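Local coordinates for protein single-stranded-DNA-specific exonuclease RecJ (Thermus thermophilus, PDB 2ZXR) that degrades single-stranded DNA in the 5' to 3' direction as a divalent-metal-dependent exonuclease and has no detectable activity on single-stranded RNA, at residues E20-L25 / E30-Y35; L10-L15 / L650-E655; S276-A281 / E338-V343; L248-E253 / A294-L299. All blocks are in the same frame, centred on the assembly; numbering follows the deposited sequence.

Interaction 1: E20-L25 / E30-Y35; sequences EVMAAL and EAALAY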
loop_
_atom_site.group_PDB
_atom_site.type_symbol
_atom_site.label_atom_id
_atom_site.label_comp_id
_atom_site.label_asym_id
_atom_site.label_seq_id
_atom_site.Cartn_x
_atom_site.Cartn_y
_atom_site.Cartn_z
ATOM N N GLU A 20 13.921 20.933 -0.172
ATOM C CA GLU A 20 12.692 21.720 -0.291
ATOM C C GLU A 20 11.555 21.040 0.464
ATOM O O GLU A 20 10.793 21.702 1.179
ATOM C CB GLU A 20 12.310 21.895 -1.764
ATOM C CG GLU A 20 13.287 22.798 -2.510
ATOM C CD GLU A 20 13.078 22.831 -4.019
ATOM O OE1 GLU A 20 13.737 23.676 -4.675
ATOM O OE2 GLU A 20 12.273 22.017 -4.549
ATOM N N VAL A 21 11.460 19.722 0.333
ATOM C CA VAL A 21 10.408 18.980 1.020
ATOM C C VAL A 21 10.611 19.022 2.528
ATOM O O VAL A 21 9.667 19.274 3.283
ATOM C CB VAL A 21 10.338 17.522 0.515
ATOM C CG1 VAL A 21 9.344 16.723 1.340
ATOM C CG2 VAL A 21 9.905 17.518 -0.969
ATOM N N MET A 22 11.847 18.810 2.969
ATOM C CA MET A 22 12.134 18.845 4.388
ATOM C C MET A 22 11.762 20.196 5.003
ATOM O O MET A 22 11.289 20.273 6.145
ATOM C CB MET A 22 13.616 18.602 4.638
ATOM C CG MET A 22 14.066 17.167 4.490
ATOM S SD MET A 22 15.727 16.994 5.143
ATOM C CE MET A 22 16.641 17.542 3.776
ATOM N N ALA A 23 12.012 21.262 4.252
ATOM C CA ALA A 23 11.728 22.609 4.730
ATOM C C ALA A 23 10.247 22.930 4.712
ATOM O O ALA A 23 9.707 23.435 5.686
ATOM C CB ALA A 23 12.486 23.637 3.893
ATOM N N ALA A 24 9.597 22.622 3.598
ATOM C CA ALA A 24 8.183 22.921 3.421
ATOM C C ALA A 24 7.228 22.039 4.206
ATOM O O ALA A 24 6.043 22.353 4.299
ATOM C CB ALA A 24 7.831 22.886 1.928
ATOM N N LEU A 25 7.716 20.929 4.752
ATOM C CA LEU A 25 6.851 20.066 5.545
ATOM C C LEU A 25 7.376 19.978 6.969
ATOM O O LEU A 25 6.753 19.357 7.832
ATOM C CB LEU A 25 6.770 18.667 4.949
ATOM C CG LEU A 25 6.193 18.529 3.543
ATOM C CD1 LEU A 25 6.028 17.041 3.255
ATOM C CD2 LEU A 25 4.859 19.247 3.427
ATOM N N GLU A 30 14.276 11.164 6.326
ATOM C CA GLU A 30 13.557 9.909 6.080
ATOM C C GLU A 30 12.139 10.136 5.610
ATOM O O GLU A 30 11.737 9.675 4.536
ATOM C CB GLU A 30 13.515 9.054 7.346
ATOM C CG GLU A 30 14.875 8.624 7.846
ATOM C CD GLU A 30 15.580 9.735 8.585
ATOM O OE1 GLU A 30 14.891 10.705 9.004
ATOM O OE2 GLU A 30 16.812 9.630 8.749
ATOM N N ALA A 31 11.372 10.846 6.424
ATOM C CA ALA A 31 9.993 11.146 6.094
ATOM C C ALA A 31 9.917 11.956 4.795
ATOM O O ALA A 31 9.044 11.718 3.950
ATOM C CB ALA A 31 9.343 11.909 7.247
ATOM N N ALA A 32 10.832 12.908 4.620
ATOM C CA ALA A 32 10.826 13.711 3.393
ATOM C C ALA A 32 11.026 12.811 2.177
ATOM O O ALA A 32 10.509 13.088 1.108
ATOM C CB ALA A 32 11.912 14.783 3.439
ATOM N N LEU A 33 11.789 11.739 2.340
ATOM C CA LEU A 33 12.018 10.805 1.246
ATOM C C LEU A 33 10.659 10.210 0.838
ATOM O O LEU A 33 10.320 10.135 -0.355
ATOM C CB LEU A 33 12.946 9.686 1.723
ATOM C CG LEU A 33 14.314 9.521 1.070
ATOM C CD1 LEU A 33 15.232 8.687 1.978
ATOM C CD2 LEU A 33 14.134 8.844 -0.271
ATOM N N ALA A 34 9.891 9.786 1.839
ATOM C CA ALA A 34 8.560 9.199 1.621
ATOM C C ALA A 34 7.624 10.215 0.950
ATOM O O ALA A 34 6.987 9.921 -0.077
ATOM C CB ALA A 34 7.973 8.733 2.951
ATOM N N TYR A 35 7.546 11.418 1.514
ATOM C CA TYR A 35 6.699 12.443 0.916
ATOM C C TYR A 35 7.117 12.725 -0.529
ATOM O O TYR A 35 6.255 12.792 -1.421
ATOM C CB TYR A 35 6.745 13.732 1.735
ATOM C CG TYR A 35 6.167 13.571 3.111
ATOM C CD1 TYR A 35 4.855 13.141 3.288
ATOM C CD2 TYR A 35 6.938 13.814 4.241
ATOM C CE1 TYR A 35 4.335 12.956 4.565
ATOM C CE2 TYR A 35 6.437 13.627 5.507
ATOM C CZ TYR A 35 5.139 13.198 5.672
ATOM O OH TYR A 35 4.648 12.990 6.937
#
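Met-22 and Val-21 of helix 15-25 straddle the methyl group of Ala-32 on helix 29-37. The tight point is Met-22. Met-22 CG lies 3.4 Å from Ala-32 CB, closer than ordinary van der Waals contact between carbons. The CA atoms of Met-22 and Ala-32 are also the nearest pair, 5.4 Å apart. Val-21 packs less tightly. Val-21 CG1 is 3.8 Å from Ala-32 CB and 4.0 Å from Tyr-35 CB. This branch stands anti to the backbone N of Val-21 (chi1 174°) and does all the touching.

One turn further on, Leu-25 meets Tyr-35. Leu-25 CD1 sits over one face of the phenol ring, 3.9 Å from the centroid of the Tyr-35 ring and 30° off the ring normal, in a CH-pi contact. It is displaced toward the root of the ring: Tyr-35 CG and CD2 are its nearest atoms. The other end of the ring is tied down elsewhere, because Tyr-35 OH is hydrogen-bonded to the carbonyl O of Glu-446. Leu-46, Leu-449 and Leu-450 also touch this side chain.

The looser side belongs to helix 15-25. Glu-20 and Ala-23 are exposed there, and Met-22 is only partly covered, with Leu-626 of helix 624-639 against it. The second helix is buried throughout 30-35, and Ala-31 leans on helix 440-447. The short helix segments cross at 102°, with 8.9 Å between their axes. Two consecutive helices, joined by a short loop and packed roughly at right angles, resemble an alpha-alpha corner.

Interaction 2: L10-L15 / L650-E655; sequences LSLPPL and LLAYWE
The backbone N of Leu-12, whose side chain rests on Ala-652, is hydrogen-bonded to OE2 of Glu-648. That bond fastens the loop between strand 5-9 and helix 15-25 to helix 643-655. Strand 5-9 is an edge strand of the mixed sheet that includes the OB-domain strands. Helix 643-655 belongs to the C-terminal domain of RecJ. The contact therefore joins the two ends of the chain, 635 residues apart.

Between the two segments themselves the contact is apolar. Ala-652 CB points at the loop and is met by Leu-12 CD1 at 3.9 Å. Leu-15 CD2 comes to Ala-652 CB from further off, at 4.3 Å. Val-630 and Arg-633 of helix 624-639 border this patch, touching Ala-652 and Leu-12 respectively.

Leu-15 is the first residue of its helix, with Pro-14 at the N-cap position. It is buried and gives the largest share of the interface. Its chi1 of -75° sets CG opposite its own carbonyl carbon, and the isobutyl group extends to the last turn of helix 643-655. There it slides past the Glu-655 side chain, the two running in opposite directions. Glu-655 gives only the aliphatic base of its side chain to the contact. The chain bends at chi2 (-42°), and the carboxylate is engaged elsewhere, with OE2 in a salt bridge to Arg-658. Leu-15 CD1 also lies 3.8 Å from Ala-652 O. Packing is tight here: Leu-15 chi2 (-135°) is off its usual values, and Leu-15 CD1 comes within 3.3 Å of Glu-655 CB.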
loop_
_atom_site.group_PDB
_atom_site.type_symbol
_atom_site.label_atom_id
_atom_site.label_comp_id
_atom_site.label_asym_id
_atom_site.label_seq_id
_atom_site.Cartn_x
_atom_site.Cartn_y
_atom_site.Cartn_z
ATOM N N LEU A 10 14.159 2.362 -2.711
ATOM C CA LEU A 10 13.706 3.539 -3.433
ATOM C C LEU A 10 14.876 4.504 -3.703
ATOM O O LEU A 10 15.771 4.678 -2.873
ATOM C CB LEU A 10 12.591 4.255 -2.650
ATOM C CG LEU A 10 11.364 3.410 -2.245
ATOM C CD1 LEU A 10 10.193 4.357 -1.885
ATOM C CD2 LEU A 10 10.949 2.477 -3.388
ATOM N N SER A 11 14.846 5.142 -4.865
ATOM C CA SER A 11 15.898 6.054 -5.286
ATOM C C SER A 11 16.040 7.283 -4.403
ATOM O O SER A 11 15.071 7.713 -3.766
ATOM C CB SER A 11 15.596 6.526 -6.702
ATOM O OG SER A 11 14.467 7.395 -6.663
ATOM N N LEU A 12 17.239 7.861 -4.354
ATOM C CA LEU A 12 17.409 9.086 -3.574
ATOM C C LEU A 12 16.964 10.217 -4.494
ATOM O O LEU A 12 17.276 10.232 -5.705
ATOM C CB LEU A 12 18.866 9.316 -3.143
ATOM C CG LEU A 12 19.499 8.242 -2.253
ATOM C CD1 LEU A 12 20.904 8.682 -1.826
ATOM C CD2 LEU A 12 18.624 7.982 -1.050
ATOM N N PRO A 13 16.196 11.170 -3.951
ATOM C CA PRO A 13 15.756 12.271 -4.817
ATOM C C PRO A 13 16.875 13.291 -4.974
ATOM O O PRO A 13 17.907 13.204 -4.295
ATOM C CB PRO A 13 14.563 12.850 -4.052
ATOM C CG PRO A 13 14.991 12.689 -2.627
ATOM C CD PRO A 13 15.642 11.301 -2.591
ATOM N N PRO A 14 16.704 14.251 -5.895
ATOM C CA PRO A 14 17.764 15.253 -6.048
ATOM C C PRO A 14 17.812 16.088 -4.763
ATOM O O PRO A 14 16.779 16.507 -4.216
ATOM C CB PRO A 14 17.339 16.059 -7.288
ATOM C CG PRO A 14 15.886 15.621 -7.572
ATOM C CD PRO A 14 15.824 14.202 -7.076
ATOM N N LEU A 15 19.020 16.316 -4.268
ATOM C CA LEU A 15 19.184 17.053 -3.024
ATOM C C LEU A 15 18.415 18.362 -2.856
ATOM O O LEU A 15 17.819 18.587 -1.802
ATOM C CB LEU A 15 20.661 17.301 -2.758
ATOM C CG LEU A 15 21.457 16.092 -2.282
ATOM C CD1 LEU A 15 22.332 16.559 -1.111
ATOM C CD2 LEU A 15 20.544 14.965 -1.830
ATOM N N LEU A 650 27.245 8.103 -3.157
ATOM C CA LEU A 650 28.417 8.952 -3.307
ATOM C C LEU A 650 27.998 10.262 -3.958
ATOM O O LEU A 650 28.454 11.327 -3.551
ATOM C CB LEU A 650 29.497 8.235 -4.128
ATOM C CG LEU A 650 30.796 9.025 -4.357
ATOM C CD1 LEU A 650 31.305 9.622 -3.048
ATOM C CD2 LEU A 650 31.836 8.108 -4.959
ATOM N N LEU A 651 27.121 10.196 -4.958
ATOM C CA LEU A 651 26.646 11.428 -5.592
ATOM C C LEU A 651 25.952 12.327 -4.554
ATOM O O LEU A 651 26.166 13.542 -4.522
ATOM C CB LEU A 651 25.664 11.117 -6.714
ATOM C CG LEU A 651 26.214 10.282 -7.875
ATOM C CD1 LEU A 651 25.140 10.235 -8.977
ATOM C CD2 LEU A 651 27.503 10.907 -8.426
ATOM N N ALA A 652 25.132 11.741 -3.688
ATOM C CA ALA A 652 24.446 12.554 -2.684
ATOM C C ALA A 652 25.502 13.116 -1.738
ATOM O O ALA A 652 25.396 14.257 -1.270
ATOM C CB ALA A 652 23.406 11.703 -1.900
ATOM N N TYR A 653 26.521 12.302 -1.470
ATOM C CA TYR A 653 27.616 12.695 -0.589
ATOM C C TYR A 653 28.334 13.948 -1.114
ATOM O O TYR A 653 28.624 14.856 -0.333
ATOM C CB TYR A 653 28.619 11.555 -0.440
ATOM C CG TYR A 653 29.826 11.900 0.417
ATOM C CD1 TYR A 653 29.729 11.961 1.799
ATOM C CD2 TYR A 653 31.063 12.189 -0.165
ATOM C CE1 TYR A 653 30.825 12.304 2.586
ATOM C CE2 TYR A 653 32.173 12.532 0.620
ATOM C CZ TYR A 653 32.038 12.588 1.996
ATOM O OH TYR A 653 33.118 12.950 2.783
ATOM N N TRP A 654 28.634 14.000 -2.414
ATOM C CA TRP A 654 29.302 15.189 -2.973
ATOM C C TRP A 654 28.375 16.383 -2.713
ATOM O O TRP A 654 28.810 17.447 -2.290
ATOM C CB TRP A 654 29.461 15.148 -4.498
ATOM C CG TRP A 654 30.142 13.980 -5.158
ATOM C CD1 TRP A 654 29.717 13.328 -6.308
ATOM C CD2 TRP A 654 31.387 13.391 -4.813
ATOM N NE1 TRP A 654 30.626 12.381 -6.686
ATOM C CE2 TRP A 654 31.662 12.392 -5.791
ATOM C CE3 TRP A 654 32.296 13.601 -3.786
ATOM C CZ2 TRP A 654 32.811 11.611 -5.760
ATOM C CZ3 TRP A 654 33.416 12.836 -3.753
ATOM C CH2 TRP A 654 33.671 11.841 -4.738
ATOM N N GLU A 655 27.092 16.200 -3.013
ATOM C CA GLU A 655 26.127 17.272 -2.826
ATOM C C GLU A 655 25.994 17.783 -1.392
ATOM O O GLU A 655 26.108 18.985 -1.153
ATOM C CB GLU A 655 24.758 16.852 -3.356
ATOM C CG GLU A 655 24.489 17.397 -4.740
ATOM C CD GLU A 655 24.948 18.855 -4.877
ATOM O OE1 GLU A 655 24.363 19.752 -4.217
ATOM O OE2 GLU A 655 25.911 19.099 -5.636
#

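Interaction 3: S276-A281 / E338-V343; sequences SRLGEA and EGHPGV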
loop_
_atom_site.group_PDB
_atom_site.type_symbol
_atom_site.label_atom_id
_atom_site.label_comp_id
_atom_site.label_asym_id
_atom_site.label_seq_id
_atom_site.Cartn_x
_atom_site.Cartn_y
_atom_site.Cartn_z
ATOM N N SER A 276 -23.909 -8.777 2.518
ATOM C CA SER A 276 -24.219 -8.833 1.114
ATOM C C SER A 276 -23.768 -10.151 0.485
ATOM O O SER A 276 -24.544 -10.777 -0.230
ATOM C CB SER A 276 -23.572 -7.649 0.396
ATOM O OG SER A 276 -23.781 -7.758 -0.997
ATOM N N ARG A 277 -22.530 -10.576 0.748
ATOM C CA ARG A 277 -22.026 -11.816 0.169
ATOM C C ARG A 277 -22.936 -12.965 0.590
ATOM O O ARG A 277 -23.050 -13.948 -0.116
ATOM C CB ARG A 277 -20.599 -12.146 0.643
ATOM C CG ARG A 277 -19.496 -11.087 0.441
ATOM C CD ARG A 277 -18.328 -11.391 1.457
ATOM N NE ARG A 277 -17.255 -10.387 1.533
ATOM C CZ ARG A 277 -16.488 -10.018 0.501
ATOM N NH1 ARG A 277 -16.669 -10.575 -0.688
ATOM N NH2 ARG A 277 -15.549 -9.083 0.645
ATOM N N LEU A 278 -23.585 -12.832 1.747
ATOM C CA LEU A 278 -24.455 -13.883 2.255
ATOM C C LEU A 278 -25.965 -13.719 1.964
ATOM O O LEU A 278 -26.806 -14.423 2.532
ATOM C CB LEU A 278 -24.197 -14.058 3.765
ATOM C CG LEU A 278 -23.350 -15.274 4.181
ATOM C CD1 LEU A 278 -22.297 -15.598 3.123
ATOM C CD2 LEU A 278 -22.709 -15.030 5.540
ATOM N N GLY A 279 -26.312 -12.806 1.072
ATOM C CA GLY A 279 -27.720 -12.617 0.755
ATOM C C GLY A 279 -28.531 -11.842 1.781
ATOM O O GLY A 279 -29.762 -11.945 1.805
ATOM N N GLU A 280 -27.882 -11.080 2.650
ATOM C CA GLU A 280 -28.655 -10.289 3.606
ATOM C C GLU A 280 -28.241 -8.815 3.545
ATOM O O GLU A 280 -28.117 -8.143 4.560
ATOM C CB GLU A 280 -28.548 -10.875 5.034
ATOM C CG GLU A 280 -29.371 -12.187 5.196
ATOM C CD GLU A 280 -29.335 -12.836 6.595
ATOM O OE1 GLU A 280 -28.999 -14.049 6.679
ATOM O OE2 GLU A 280 -29.659 -12.177 7.615
ATOM N N ALA A 281 -28.060 -8.318 2.324
ATOM C CA ALA A 281 -27.684 -6.915 2.093
ATOM C C ALA A 281 -28.666 -5.906 2.739
ATOM O O ALA A 281 -28.244 -4.845 3.191
ATOM C CB ALA A 281 -27.543 -6.642 0.584
ATOM N N GLU A 338 -19.795 -27.919 -4.310
ATOM C CA GLU A 338 -20.754 -27.352 -3.379
ATOM C C GLU A 338 -20.264 -26.121 -2.622
ATOM O O GLU A 338 -20.880 -25.725 -1.635
ATOM C CB GLU A 338 -21.190 -28.417 -2.377
ATOM C CG GLU A 338 -22.005 -29.556 -2.980
ATOM C CD GLU A 338 -23.231 -29.076 -3.740
ATOM O OE1 GLU A 338 -24.088 -28.375 -3.141
ATOM O OE2 GLU A 338 -23.334 -29.407 -4.948
ATOM N N GLY A 339 -19.163 -25.525 -3.078
ATOM C CA GLY A 339 -18.636 -24.346 -2.413
ATOM C C GLY A 339 -19.624 -23.196 -2.479
ATOM O O GLY A 339 -20.454 -23.148 -3.387
ATOM N N HIS A 340 -19.559 -22.283 -1.514
ATOM C CA HIS A 340 -20.455 -21.129 -1.491
ATOM C C HIS A 340 -19.844 -20.016 -2.376
ATOM O O HIS A 340 -18.741 -19.558 -2.139
ATOM C CB HIS A 340 -20.642 -20.656 -0.033
ATOM C CG HIS A 340 -21.751 -19.662 0.148
ATOM N ND1 HIS A 340 -22.636 -19.718 1.209
ATOM C CD2 HIS A 340 -22.142 -18.607 -0.610
ATOM C CE1 HIS A 340 -23.526 -18.747 1.092
ATOM N NE2 HIS A 340 -23.251 -18.059 -0.004
ATOM N N PRO A 341 -20.554 -19.590 -3.432
ATOM C CA PRO A 341 -20.012 -18.538 -4.310
ATOM C C PRO A 341 -19.713 -17.226 -3.602
ATOM O O PRO A 341 -18.893 -16.437 -4.069
ATOM C CB PRO A 341 -21.089 -18.411 -5.394
ATOM C CG PRO A 341 -21.589 -19.852 -5.493
ATOM C CD PRO A 341 -21.777 -20.163 -4.019
ATOM N N GLY A 342 -20.349 -17.027 -2.456
ATOM C CA GLY A 342 -20.146 -15.825 -1.678
ATOM C C GLY A 342 -18.804 -15.738 -0.964
ATOM O O GLY A 342 -18.387 -14.642 -0.537
ATOM N N VAL A 343 -18.102 -16.859 -0.823
ATOM C CA VAL A 343 -16.821 -16.789 -0.147
ATOM C C VAL A 343 -15.615 -17.101 -1.006
ATOM O O VAL A 343 -14.483 -16.846 -0.566
ATOM C CB VAL A 343 -16.770 -17.711 1.116
ATOM C CG1 VAL A 343 -18.088 -17.616 1.874
ATOM C CG2 VAL A 343 -16.434 -19.143 0.736
#
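This is a surface contact in which Arg-277, at the end of helix 261-277, and Leu-278 just after it meet His-340 and Gly-342, at the weakly bonded beginning of helix 341-355. The second segment lies in the DHHA1 domain. The first closes its helix with a Schellman motif. Gly-279, at positive phi (77°), is the C-prime residue. Its N bonds to Ser-276 O, and Glu-280 N reaches back to Ala-275 O.

The helix end lies near the active site. The side chain of Arg-277 is about 7 Å from that of Asp-82, which binds a manganese ion in the manganese-bound enzyme. Ser-276 OG is hydrogen-bonded to the carbonyl oxygens of both Asp-80 and Tyr-81. The same helix end is therefore bonded to the loop that carries metal ligands, consistent with its lying beside the active site.

Across the contact the backbones come close. Gly-342 has no side chain, and its CA lies 4.8 Å from that of Arg-277. Leu-278 and His-340 make a van der Waals contact. Their side chains cross at about a right angle, and Leu-278 CD1 is 3.9 Å from His-340 CE1. A chi1 of -168°, which puts CG trans to the His-340 backbone N, carries the imidazole toward Leu-278. Helix 293-321 borders both residues: Arg-309 touches Leu-278, and Leu-313 touches His-340.

Arg-277 passes the carbonyl of Gly-342 with its aliphatic part, which is extended from CG to NE. CB, CG and CD all run past that oxygen, and Arg-277 CB is the nearest, 3.5 Å from Gly-342 O.

Interaction 4: L248-E253 / A294-L299; sequences LRLLAE and AEAQAL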
loop_
_atom_site.group_PDB
_atom_site.type_symbol
_atom_site.label_atom_id
_atom_site.label_comp_id
_atom_site.label_asym_id
_atom_site.label_seq_id
_atom_site.Cartn_x
_atom_site.Cartn_y
_atom_site.Cartn_z
ATOM N N LEU A 248 -23.697 3.401 12.032
ATOM C CA LEU A 248 -22.291 3.415 11.674
ATOM C C LEU A 248 -21.464 3.645 12.945
ATOM O O LEU A 248 -20.453 2.990 13.180
ATOM C CB LEU A 248 -22.016 4.526 10.662
ATOM C CG LEU A 248 -20.537 4.647 10.272
ATOM C CD1 LEU A 248 -20.044 3.310 9.683
ATOM C CD2 LEU A 248 -20.369 5.786 9.252
ATOM N N ARG A 249 -21.893 4.585 13.772
ATOM C CA ARG A 249 -21.154 4.834 14.999
ATOM C C ARG A 249 -21.080 3.541 15.840
ATOM O O ARG A 249 -20.026 3.157 16.316
ATOM C CB ARG A 249 -21.828 5.959 15.801
ATOM C CG ARG A 249 -21.236 6.130 17.169
ATOM C CD ARG A 249 -21.857 7.287 17.917
ATOM N NE ARG A 249 -21.507 7.206 19.333
ATOM C CZ ARG A 249 -21.889 8.083 20.254
ATOM N NH1 ARG A 249 -22.642 9.128 19.909
ATOM N NH2 ARG A 249 -21.519 7.906 21.518
ATOM N N LEU A 250 -22.206 2.861 15.993
ATOM C CA LEU A 250 -22.260 1.622 16.766
ATOM C C LEU A 250 -21.433 0.495 16.112
ATOM O O LEU A 250 -20.783 -0.285 16.804
ATOM C CB LEU A 250 -23.735 1.198 16.938
ATOM C CG LEU A 250 -24.390 1.046 18.335
ATOM C CD1 LEU A 250 -23.965 2.159 19.303
ATOM C CD2 LEU A 250 -25.937 1.018 18.167
ATOM N N LEU A 251 -21.448 0.387 14.787
ATOM C CA LEU A 251 -20.645 -0.674 14.180
ATOM C C LEU A 251 -19.172 -0.357 14.473
ATOM O O LEU A 251 -18.402 -1.244 14.856
ATOM C CB LEU A 251 -20.877 -0.747 12.672
ATOM C CG LEU A 251 -20.054 -1.763 11.874
ATOM C CD1 LEU A 251 -20.166 -3.180 12.490
ATOM C CD2 LEU A 251 -20.590 -1.767 10.432
ATOM N N ALA A 252 -18.795 0.914 14.314
ATOM C CA ALA A 252 -17.416 1.343 14.568
ATOM C C ALA A 252 -16.988 1.043 16.018
ATOM O O ALA A 252 -15.916 0.487 16.249
ATOM C CB ALA A 252 -17.271 2.817 14.272
ATOM N N GLU A 253 -17.810 1.412 16.992
ATOM C CA GLU A 253 -17.441 1.141 18.390
ATOM C C GLU A 253 -17.338 -0.360 18.659
ATOM O O GLU A 253 -16.426 -0.800 19.355
ATOM C CB GLU A 253 -18.456 1.752 19.340
ATOM C CG GLU A 253 -18.592 3.243 19.159
ATOM C CD GLU A 253 -19.643 3.863 20.062
ATOM O OE1 GLU A 253 -20.483 3.109 20.607
ATOM O OE2 GLU A 253 -19.626 5.108 20.212
ATOM N N ALA A 294 -31.505 1.093 19.302
ATOM C CA ALA A 294 -31.787 -0.273 19.710
ATOM C C ALA A 294 -31.870 -1.175 18.489
ATOM O O ALA A 294 -31.373 -2.280 18.504
ATOM C CB ALA A 294 -33.107 -0.329 20.484
ATOM N N GLU A 295 -32.524 -0.705 17.440
ATOM C CA GLU A 295 -32.626 -1.484 16.225
ATOM C C GLU A 295 -31.217 -1.600 15.616
ATOM O O GLU A 295 -30.804 -2.662 15.163
ATOM C CB GLU A 295 -33.585 -0.806 15.246
ATOM C CG GLU A 295 -33.616 -1.468 13.872
ATOM C CD GLU A 295 -34.437 -0.699 12.835
ATOM O OE1 GLU A 295 -34.675 0.519 13.018
ATOM O OE2 GLU A 295 -34.832 -1.310 11.819
ATOM N N ALA A 296 -30.477 -0.498 15.613
ATOM C CA ALA A 296 -29.127 -0.524 15.064
ATOM C C ALA A 296 -28.288 -1.539 15.873
ATOM O O ALA A 296 -27.601 -2.389 15.289
ATOM C CB ALA A 296 -28.506 0.867 15.134
ATOM N N GLN A 297 -28.358 -1.460 17.206
ATOM C CA GLN A 297 -27.604 -2.382 18.070
ATOM C C GLN A 297 -27.876 -3.834 17.663
ATOM O O GLN A 297 -26.951 -4.627 17.464
ATOM C CB GLN A 297 -27.976 -2.155 19.538
ATOM C CG GLN A 297 -27.253 -3.062 20.580
ATOM C CD GLN A 297 -27.751 -2.789 22.022
ATOM O OE1 GLN A 297 -28.933 -2.991 22.340
ATOM N NE2 GLN A 297 -26.862 -2.313 22.880
ATOM N N ALA A 298 -29.151 -4.175 17.519
ATOM C CA ALA A 298 -29.526 -5.522 17.107
ATOM C C ALA A 298 -28.912 -5.872 15.738
ATOM O O ALA A 298 -28.410 -6.985 15.551
ATOM C CB ALA A 298 -31.058 -5.644 17.032
ATOM N N LEU A 299 -28.959 -4.940 14.785
ATOM C CA LEU A 299 -28.408 -5.195 13.451
ATOM C C LEU A 299 -26.898 -5.387 13.494
ATOM O O LEU A 299 -26.357 -6.185 12.742
ATOM C CB LEU A 299 -28.775 -4.057 12.472
ATOM C CG LEU A 299 -30.271 -4.022 12.096
ATOM C CD1 LEU A 299 -30.616 -2.692 11.411
ATOM C CD2 LEU A 299 -30.616 -5.205 11.185
#
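Next to Leu-250, the residue that reaches Ala-296 and Gln-297, the flat guanidinium of Arg-249 takes the carboxylate of Glu-253 at its edge and in its plane. Arg-249 NE donates a nearly straight hydrogen bond to Glu-253 OE2, part of a salt bridge, 3.0 Å long with an N-H...O angle of 172°. The donor stands above the carboxylate plane, 44° out of it. This i to i+4 pair spans one turn on the exposed side of helix 246-254, where a crystal neighbour also touches both residues.

The contact with helix 293-321 is small and apolar. Leu-250 makes it with a single branch, CD2. Leu-250 CD2 is 3.6 Å from Gln-297 N and 4.0 Å from both Ala-296 CB and Gln-297 CB, and so rests on the backbone of the second helix. The Gln-297 side chain runs out extended, touching Leu-250 through CB and not through its amide.

Deeper in, Leu-287 of helix 281-289 touches both Leu-251 and Ala-296. It thus packs against both helices of the contact, as in a bundle of consecutive helices.

In the fold
The contacts form two groups, with centres 41 to 52 Å apart. Interactions 1 and 2 share the N-terminal region and have centres 14 Å apart. They touch where Leu-33 CD2 meets Pro-13 CD at 3.7 Å. Helix 624-639 borders both. Interactions 3 and 4 have centres 22 Å apart. Each has a segment on one of helices 261-277 and 293-321 and touches the other. Their segments alternate along the chain. Interaction 1 closes first, then 4 opens before 3. Interaction 2 spans all the others and alone ties the chain ends together, because it pairs the N-terminal loop with the last helix. Of the four, only interaction 3, which involves the DHHA1 domain, lies near the metal site.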